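Side-chain contacts in fructokinase (Vibrio cholerae serotype O1, PDB 5EYN), which phosphorylates fructose at the expense of ATP, as a fructokinase of the PfkB carbohydrate kinase family: residues A55-R60 and L272-S277; E178-S181 and E185-A188. One frame throughout, in Å; residues are numbered along the deposited sequence.

Interaction 1: A55-R60 and L272-S277; sequences ARLSGR and LLYRLS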
ATOM      1  N   ALA A  55     -23.666  -5.578 -12.351  1.00 11.01           N
ATOM      2  CA  ALA A  55     -23.819  -7.024 -12.296  1.00 11.80           C
ATOM      3  C   ALA A  55     -24.817  -7.460 -11.217  1.00 12.91           C
ATOM      4  O   ALA A  55     -25.633  -8.354 -11.438  1.00 13.85           O
ATOM      5  CB  ALA A  55     -22.469  -7.689 -12.089  1.00 12.27           C
ATOM      6  N   ARG A  56     -24.792  -6.792 -10.073  1.00 12.25           N
ATOM      7  CA  ARG A  56     -25.690  -7.152  -8.982  1.00 12.27           C
ATOM      8  C   ARG A  56     -27.133  -6.915  -9.361  1.00 12.51           C
ATOM      9  O   ARG A  56     -28.018  -7.582  -8.844  1.00 13.21           O
ATOM     10  CB  ARG A  56     -25.361  -6.359  -7.732  1.00 12.97           C
ATOM     11  CG  ARG A  56     -24.057  -6.772  -7.111  1.00 15.44           C
ATOM     12  CD  ARG A  56     -24.196  -7.041  -5.670  1.00 15.71           C
ATOM     13  NE  ARG A  56     -22.935  -7.467  -5.079  1.00 13.65           N
ATOM     14  CZ  ARG A  56     -22.539  -7.140  -3.865  1.00 11.99           C
ATOM     15  NH1 ARG A  56     -23.299  -6.375  -3.108  1.00 13.03           N
ATOM     16  NH2 ARG A  56     -21.383  -7.581  -3.414  1.00 13.93           N
ATOM     17  N   LEU A  57     -27.372  -5.967 -10.254  1.00 12.29           N
ATOM     18  CA  LEU A  57     -28.711  -5.662 -10.744  1.00 11.72           C
ATOM     19  C   LEU A  57     -29.075  -6.539 -11.941  1.00 12.92           C
ATOM     20  O   LEU A  57     -30.108  -6.325 -12.548  1.00 13.40           O
ATOM     21  CB  LEU A  57     -28.811  -4.176 -11.113  1.00 11.47           C
ATOM     22  CG  LEU A  57     -28.721  -3.178  -9.953  1.00 10.84           C
ATOM     23  CD1 LEU A  57     -28.523  -1.765 -10.501  1.00 11.31           C
ATOM     24  CD2 LEU A  57     -29.953  -3.255  -9.075  1.00 12.51           C
ATOM     25  N   SER A  58     -28.242  -7.537 -12.236  1.00 14.64           N
ATOM     26  CA  SER A  58     -28.470  -8.510 -13.313  1.00 16.77           C
ATOM     27  C   SER A  58     -28.080  -7.958 -14.694  1.00 15.97           C
ATOM     28  O   SER A  58     -28.478  -8.500 -15.720  1.00 17.42           O
ATOM     29  CB  SER A  58     -29.919  -9.027 -13.309  1.00 19.47           C
ATOM     30  OG  SER A  58     -30.728  -8.246 -14.164  1.00 23.40           O
ATOM     31  N   GLY A  59     -27.284  -6.894 -14.718  1.00 14.41           N
ATOM     32  CA  GLY A  59     -26.818  -6.340 -15.966  1.00 14.49           C
ATOM     33  C   GLY A  59     -25.567  -7.020 -16.477  1.00 13.82           C
ATOM     34  O   GLY A  59     -24.983  -7.888 -15.830  1.00 15.77           O
ATOM     35  N   ARG A  60     -25.154  -6.588 -17.654  1.00 13.69           N
ATOM     36  CA  ARG A  60     -24.025  -7.156 -18.358  1.00 13.36           C
ATOM     37  C   ARG A  60     -22.864  -6.186 -18.283  1.00 12.57           C
ATOM     38  O   ARG A  60     -22.803  -5.231 -19.041  1.00 14.15           O
ATOM     39  CB  ARG A  60     -24.423  -7.365 -19.816  1.00 16.49           C
ATOM     40  CG  ARG A  60     -23.453  -8.152 -20.638  1.00 21.87           C
ATOM     41  CD  ARG A  60     -23.931  -8.129 -22.066  1.00 27.34           C
ATOM     42  NE  ARG A  60     -23.343  -9.164 -22.897  1.00 32.39           N
ATOM     43  CZ  ARG A  60     -23.630  -9.313 -24.184  1.00 35.58           C
ATOM     44  NH1 ARG A  60     -23.065 -10.284 -24.889  1.00 37.31           N
ATOM     45  NH2 ARG A  60     -24.493  -8.492 -24.767  1.00 36.66           N
ATOM     46  N   LEU A 272     -27.808   3.927 -12.575  1.00  8.81           N
ATOM     47  CA  LEU A 272     -28.072   4.748 -13.743  1.00  9.51           C
ATOM     48  C   LEU A 272     -27.740   3.991 -15.012  1.00  9.20           C
ATOM     49  O   LEU A 272     -28.578   3.848 -15.915  1.00  9.68           O
ATOM     50  CB  LEU A 272     -27.228   6.011 -13.674  1.00  9.49           C
ATOM     51  CG  LEU A 272     -27.361   6.974 -14.849  1.00 10.60           C
ATOM     52  CD1 LEU A 272     -28.744   7.575 -14.903  1.00 12.68           C
ATOM     53  CD2 LEU A 272     -26.321   8.069 -14.741  1.00 11.29           C
ATOM     54  N   LEU A 273     -26.506   3.507 -15.105  1.00  8.84           N
ATOM     55  CA  LEU A 273     -26.048   2.869 -16.339  1.00  9.51           C
ATOM     56  C   LEU A 273     -26.705   1.524 -16.560  1.00 10.16           C
ATOM     57  O   LEU A 273     -26.964   1.156 -17.689  1.00 10.97           O
ATOM     58  CB  LEU A 273     -24.520   2.706 -16.390  1.00  9.76           C
ATOM     59  CG  LEU A 273     -23.717   3.994 -16.349  1.00  9.42           C
ATOM     60  CD1 LEU A 273     -22.227   3.689 -16.457  1.00  9.00           C
ATOM     61  CD2 LEU A 273     -24.135   4.940 -17.473  1.00 10.42           C
ATOM     62  N   TYR A 274     -27.010   0.793 -15.488  1.00 10.28           N
ATOM     63  CA  TYR A 274     -27.764  -0.439 -15.662  1.00 10.92           C
ATOM     64  C   TYR A 274     -29.064  -0.113 -16.408  1.00 10.82           C
ATOM     65  O   TYR A 274     -29.387  -0.743 -17.416  1.00 11.98           O
ATOM     66  CB  TYR A 274     -28.080  -1.127 -14.332  1.00 11.38           C
ATOM     67  CG  TYR A 274     -29.102  -2.222 -14.542  1.00 12.17           C
ATOM     68  CD1 TYR A 274     -28.767  -3.374 -15.247  1.00 13.83           C
ATOM     69  CD2 TYR A 274     -30.413  -2.068 -14.127  1.00 12.23           C
ATOM     70  CE1 TYR A 274     -29.706  -4.363 -15.500  1.00 14.08           C
ATOM     71  CE2 TYR A 274     -31.345  -3.051 -14.373  1.00 12.84           C
ATOM     72  CZ  TYR A 274     -30.981  -4.190 -15.065  1.00 13.32           C
ATOM     73  OH  TYR A 274     -31.899  -5.181 -15.320  1.00 14.50           O
ATOM     74  N   ARG A 275     -29.822   0.861 -15.909  1.00 11.03           N
ATOM     75  CA  ARG A 275     -31.105   1.172 -16.532  1.00 11.32           C
ATOM     76  C   ARG A 275     -30.956   1.761 -17.951  1.00 11.66           C
ATOM     77  O   ARG A 275     -31.733   1.434 -18.846  1.00 12.35           O
ATOM     78  CB  ARG A 275     -31.943   2.072 -15.620  1.00 11.92           C
ATOM     79  CG  ARG A 275     -32.440   1.360 -14.362  1.00 13.25           C
ATOM     80  CD  ARG A 275     -33.411   0.235 -14.666  1.00 15.58           C
ATOM     81  NE  ARG A 275     -34.766   0.730 -14.877  1.00 17.45           N
ATOM     82  CZ  ARG A 275     -35.792  -0.026 -15.248  1.00 19.68           C
ATOM     83  NH1 ARG A 275     -35.625  -1.318 -15.499  1.00 21.10           N
ATOM     84  NH2 ARG A 275     -36.986   0.520 -15.386  1.00 20.55           N
ATOM     85  N   LEU A 276     -29.945   2.592 -18.184  1.00 11.00           N
ATOM     86  CA  LEU A 276     -29.739   3.099 -19.535  1.00 12.09           C
ATOM     87  C   LEU A 276     -29.349   1.957 -20.465  1.00 12.31           C
ATOM     88  O   LEU A 276     -29.784   1.918 -21.618  1.00 13.11           O
ATOM     89  CB  LEU A 276     -28.680   4.208 -19.575  1.00 11.33           C
ATOM     90  CG  LEU A 276     -28.971   5.463 -18.741  1.00 11.54           C
ATOM     91  CD1 LEU A 276     -27.897   6.499 -19.008  1.00 10.60           C
ATOM     92  CD2 LEU A 276     -30.361   6.039 -19.003  1.00 12.45           C
ATOM     93  N   SER A 277     -28.579   0.999 -19.953  1.00 12.38           N
ATOM     94  CA  SER A 277     -28.064  -0.088 -20.789  1.00 14.28           C
ATOM     95  C   SER A 277     -29.165  -1.040 -21.272  1.00 15.41           C
ATOM     96  O   SER A 277     -29.042  -1.646 -22.330  1.00 18.99           O
ATOM     97  CB  SER A 277     -26.969  -0.875 -20.052  1.00 14.56           C
ATOM     98  OG  SER A 277     -27.494  -1.774 -19.086  1.00 16.22           O
TER
HETATM   99  O   HOH W   1     -31.112  -7.119 -17.065  1.00 32.77           O
HETATM  100  O   HOH W   2     -26.421  -4.410 -19.109  1.00 22.67           O

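Interaction 2: E178-S181 and E185-A188; sequences EVWS and ELQA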
ATOM      1  N   GLU A 178      -4.487  13.617  -5.748  1.00  8.39           N
ATOM      2  CA  GLU A 178      -3.143  13.185  -5.372  1.00  9.28           C
ATOM      3  C   GLU A 178      -2.583  12.103  -6.290  1.00  8.69           C
ATOM      4  O   GLU A 178      -1.379  11.862  -6.306  1.00  9.76           O
ATOM      5  CB  GLU A 178      -3.077  12.706  -3.928  1.00 11.28           C
ATOM      6  CG  GLU A 178      -3.599  11.280  -3.730  1.00 12.67           C
ATOM      7  CD  GLU A 178      -2.971  10.617  -2.501  1.00 16.00           C
ATOM      8  OE1 GLU A 178      -1.722  10.406  -2.432  1.00 18.71           O
ATOM      9  OE2 GLU A 178      -3.723  10.327  -1.586  1.00 13.42           O
ATOM     10  N   VAL A 179      -3.446  11.458  -7.060  1.00  7.93           N
ATOM     11  CA  VAL A 179      -3.000  10.416  -7.978  1.00  8.61           C
ATOM     12  C   VAL A 179      -2.242  11.003  -9.190  1.00  8.58           C
ATOM     13  O   VAL A 179      -1.474  10.302  -9.853  1.00  8.85           O
ATOM     14  CB  VAL A 179      -4.239   9.586  -8.428  1.00  8.76           C
ATOM     15  CG1 VAL A 179      -3.897   8.538  -9.472  1.00  9.89           C
ATOM     16  CG2 VAL A 179      -4.872   8.938  -7.223  1.00  9.03           C
ATOM     17  N   TRP A 180      -2.471  12.278  -9.486  1.00  8.42           N
ATOM     18  CA  TRP A 180      -1.867  12.954 -10.632  1.00  8.81           C
ATOM     19  C   TRP A 180      -0.441  13.353 -10.310  1.00  9.51           C
ATOM     20  O   TRP A 180      -0.195  14.082  -9.359  1.00 10.52           O
ATOM     21  CB  TRP A 180      -2.681  14.209 -10.980  1.00  7.75           C
ATOM     22  CG  TRP A 180      -4.056  13.886 -11.425  1.00  7.74           C
ATOM     23  CD1 TRP A 180      -5.050  13.321 -10.679  1.00  7.82           C
ATOM     24  CD2 TRP A 180      -4.589  14.046 -12.735  1.00  7.66           C
ATOM     25  NE1 TRP A 180      -6.167  13.130 -11.450  1.00  7.66           N
ATOM     26  CE2 TRP A 180      -5.912  13.558 -12.717  1.00  7.36           C
ATOM     27  CE3 TRP A 180      -4.077  14.552 -13.929  1.00  7.25           C
ATOM     28  CZ2 TRP A 180      -6.728  13.573 -13.838  1.00  7.67           C
ATOM     29  CZ3 TRP A 180      -4.899  14.571 -15.048  1.00  7.64           C
ATOM     30  CH2 TRP A 180      -6.202  14.075 -14.995  1.00  8.03           C
ATOM     31  N   SER A 181       0.517  12.892 -11.106  1.00  9.62           N
ATOM     32  CA  SER A 181       1.884  13.346 -10.915  1.00 11.48           C
ATOM     33  C   SER A 181       2.021  14.825 -11.288  1.00 11.31           C
ATOM     34  O   SER A 181       2.887  15.511 -10.742  1.00 12.89           O
ATOM     35  CB  SER A 181       2.869  12.445 -11.660  1.00 13.07           C
ATOM     36  OG  SER A 181       2.803  12.588 -13.056  1.00 15.75           O
ATOM     37  N   GLU A 185      -2.434  19.512 -14.505  1.00 11.91           N
ATOM     38  CA  GLU A 185      -3.041  18.989 -15.728  1.00 10.87           C
ATOM     39  C   GLU A 185      -4.453  18.459 -15.500  1.00 10.05           C
ATOM     40  O   GLU A 185      -5.169  18.177 -16.454  1.00 10.29           O
ATOM     41  CB  GLU A 185      -2.144  17.897 -16.317  1.00 10.36           C
ATOM     42  CG  GLU A 185      -0.787  18.452 -16.753  1.00 11.39           C
ATOM     43  CD  GLU A 185       0.198  17.423 -17.264  1.00 12.16           C
ATOM     44  OE1 GLU A 185       1.358  17.831 -17.544  1.00 13.58           O
ATOM     45  OE2 GLU A 185      -0.155  16.235 -17.409  1.00 12.19           O
ATOM     46  N   LEU A 186      -4.862  18.328 -14.249  1.00  9.65           N
ATOM     47  CA  LEU A 186      -6.140  17.698 -13.952  1.00 10.25           C
ATOM     48  C   LEU A 186      -7.312  18.419 -14.602  1.00  9.34           C
ATOM     49  O   LEU A 186      -8.137  17.797 -15.271  1.00  8.80           O
ATOM     50  CB  LEU A 186      -6.339  17.631 -12.439  1.00  9.62           C
ATOM     51  CG  LEU A 186      -7.590  16.908 -11.928  1.00  9.94           C
ATOM     52  CD1 LEU A 186      -7.390  16.366 -10.507  1.00 11.99           C
ATOM     53  CD2 LEU A 186      -8.783  17.843 -11.934  1.00 10.60           C
ATOM     54  N   GLN A 187      -7.428  19.722 -14.395  1.00 10.62           N
ATOM     55  CA  GLN A 187      -8.630  20.410 -14.841  0.99 11.22           C
ATOM     56  C   GLN A 187      -8.826  20.269 -16.341  1.00 10.34           C
ATOM     57  O   GLN A 187      -9.888  19.875 -16.801  1.00 11.03           O
ATOM     58  CB  GLN A 187      -8.606  21.883 -14.462  0.85 13.17           C
ATOM     59  CG  GLN A 187      -9.913  22.610 -14.783  0.87 15.47           C
ATOM     60  CD  GLN A 187      -9.849  24.083 -14.465  0.75 15.86           C
ATOM     61  OE1 GLN A 187      -8.807  24.712 -14.613  0.58 16.39           O
ATOM     62  NE2 GLN A 187     -10.966  24.643 -14.022  0.54 16.21           N
ATOM     63  N   ALA A 188      -7.793  20.577 -17.108  1.00 10.13           N
ATOM     64  CA  ALA A 188      -7.906  20.534 -18.558  1.00 10.99           C
ATOM     65  C   ALA A 188      -8.123  19.119 -19.075  1.00  9.87           C
ATOM     66  O   ALA A 188      -8.860  18.896 -20.031  1.00 10.28           O
ATOM     67  CB  ALA A 188      -6.672  21.128 -19.190  1.00 13.46           C
TER

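Interaction 1: A55-R60 and L272-S277
Tyr274, on helix 264-278, lays one ring face against the turn that leaves helix 46-56, and Leu57 is the residue it meets there. Leu57 CB stands over that face, 4.0 Å from the ring centroid and 13° off the ring normal, a CH-pi contact. Beside it, Leu57 CD1 reaches back along the tyrosine to touch Tyr274 CB at 3.9 Å. The carbonyl of the same leucine lies over this face too, nearer the phenol end, with Leu57 O 3.4 Å from Tyr274 CZ. With CG anti to the backbone N (chi1 168°), the tyrosine stretches across to the turn, and Gly59 CA comes up near the ring plane, 3.5 Å from Tyr274 CE1. The turn is a Schellman motif: Ser58, at positive phi, is its C' residue, with Ser58 N bonded to Ala55 O. Ser58 OG donates to Leu57 O in the carbonyl plane, and a water in the plane of the tyrosine ring joins this hydroxyl to Tyr274 OH, 2.7 Å from the latter. Gln315 NE2 also bonds Leu57 O, bringing helix 315-322 against the same turn. One helical turn on, Ser277 OG donates to Tyr274 O at 2.7 Å; a second water donates to this hydroxyl and accepts from Arg60 N, which lies 2.9 Å from it.

Interaction 2: E178-S181 and E185-A188
The carbonyl oxygen Glu185 O accepts a hydrogen bond from Thr189 OG1, on helix 186-194, and it also lies close to the indole of Trp180, 3.9 Å from CZ3. The main partner of that indole is the next residue, Leu186, whose backbone and side chain both lie over one face. Leu186 CA sits above the six-membered ring, 3.7 Å from its centroid and 18° off the normal, which makes a CH-pi contact with the alpha carbon itself. The leucine side chain then runs across the bicycle, crossing the tryptophan at about a right angle. CB is 3.9 Å above the indole plane and over its centre, CG lies 3.8 Å from Trp180 CE2, and CD1 ends over the pyrrole part, 3.6 Å from Trp180 NE1. Chi1 of Leu186 (-176°) sets CG anti to the backbone N, and the second torsion, also extended, then carries CD1 over the five-membered ring. No hydrogen bond joins the two segments; dispersion against the ring face does the work. The carboxylate of Glu185 takes no part in it and instead makes a salt bridge to Arg152. Trp180 belongs to the loop between strand 168-172 and helix 186-194, part of the beta-alpha-beta crossover that leads on to the parallel neighbouring strand 199-203; its side chain folds back onto that helix, where it also touches Thr189 and Val190, while Leu146 and Ala147, in the loop between strand 138-142 and helix 151-165, pack on it as well.

How the interactions relate
Interactions 1 and 2 lie on opposite sides of the chain's centre, their own centres 30 Å apart and their nearest atoms about 19 Å apart, so neither touches the other. In interaction 1 the side chain of Leu57 is about 12 Å from the bound ADP and about 11 Å from that of Asp266, a fructose-binding residue on the same helix as Tyr274. Interaction 2 comes close to another fructose-binding residue: the side chain of Trp180 is about 6 Å from that of Arg176. The same Trp180 side chain is about 10 Å from the bound beta-D-fructofuranose. Each contact sets an aromatic ring face against a leucine, interaction 1 between residues 217 positions apart in the chain and interaction 2 within one connection.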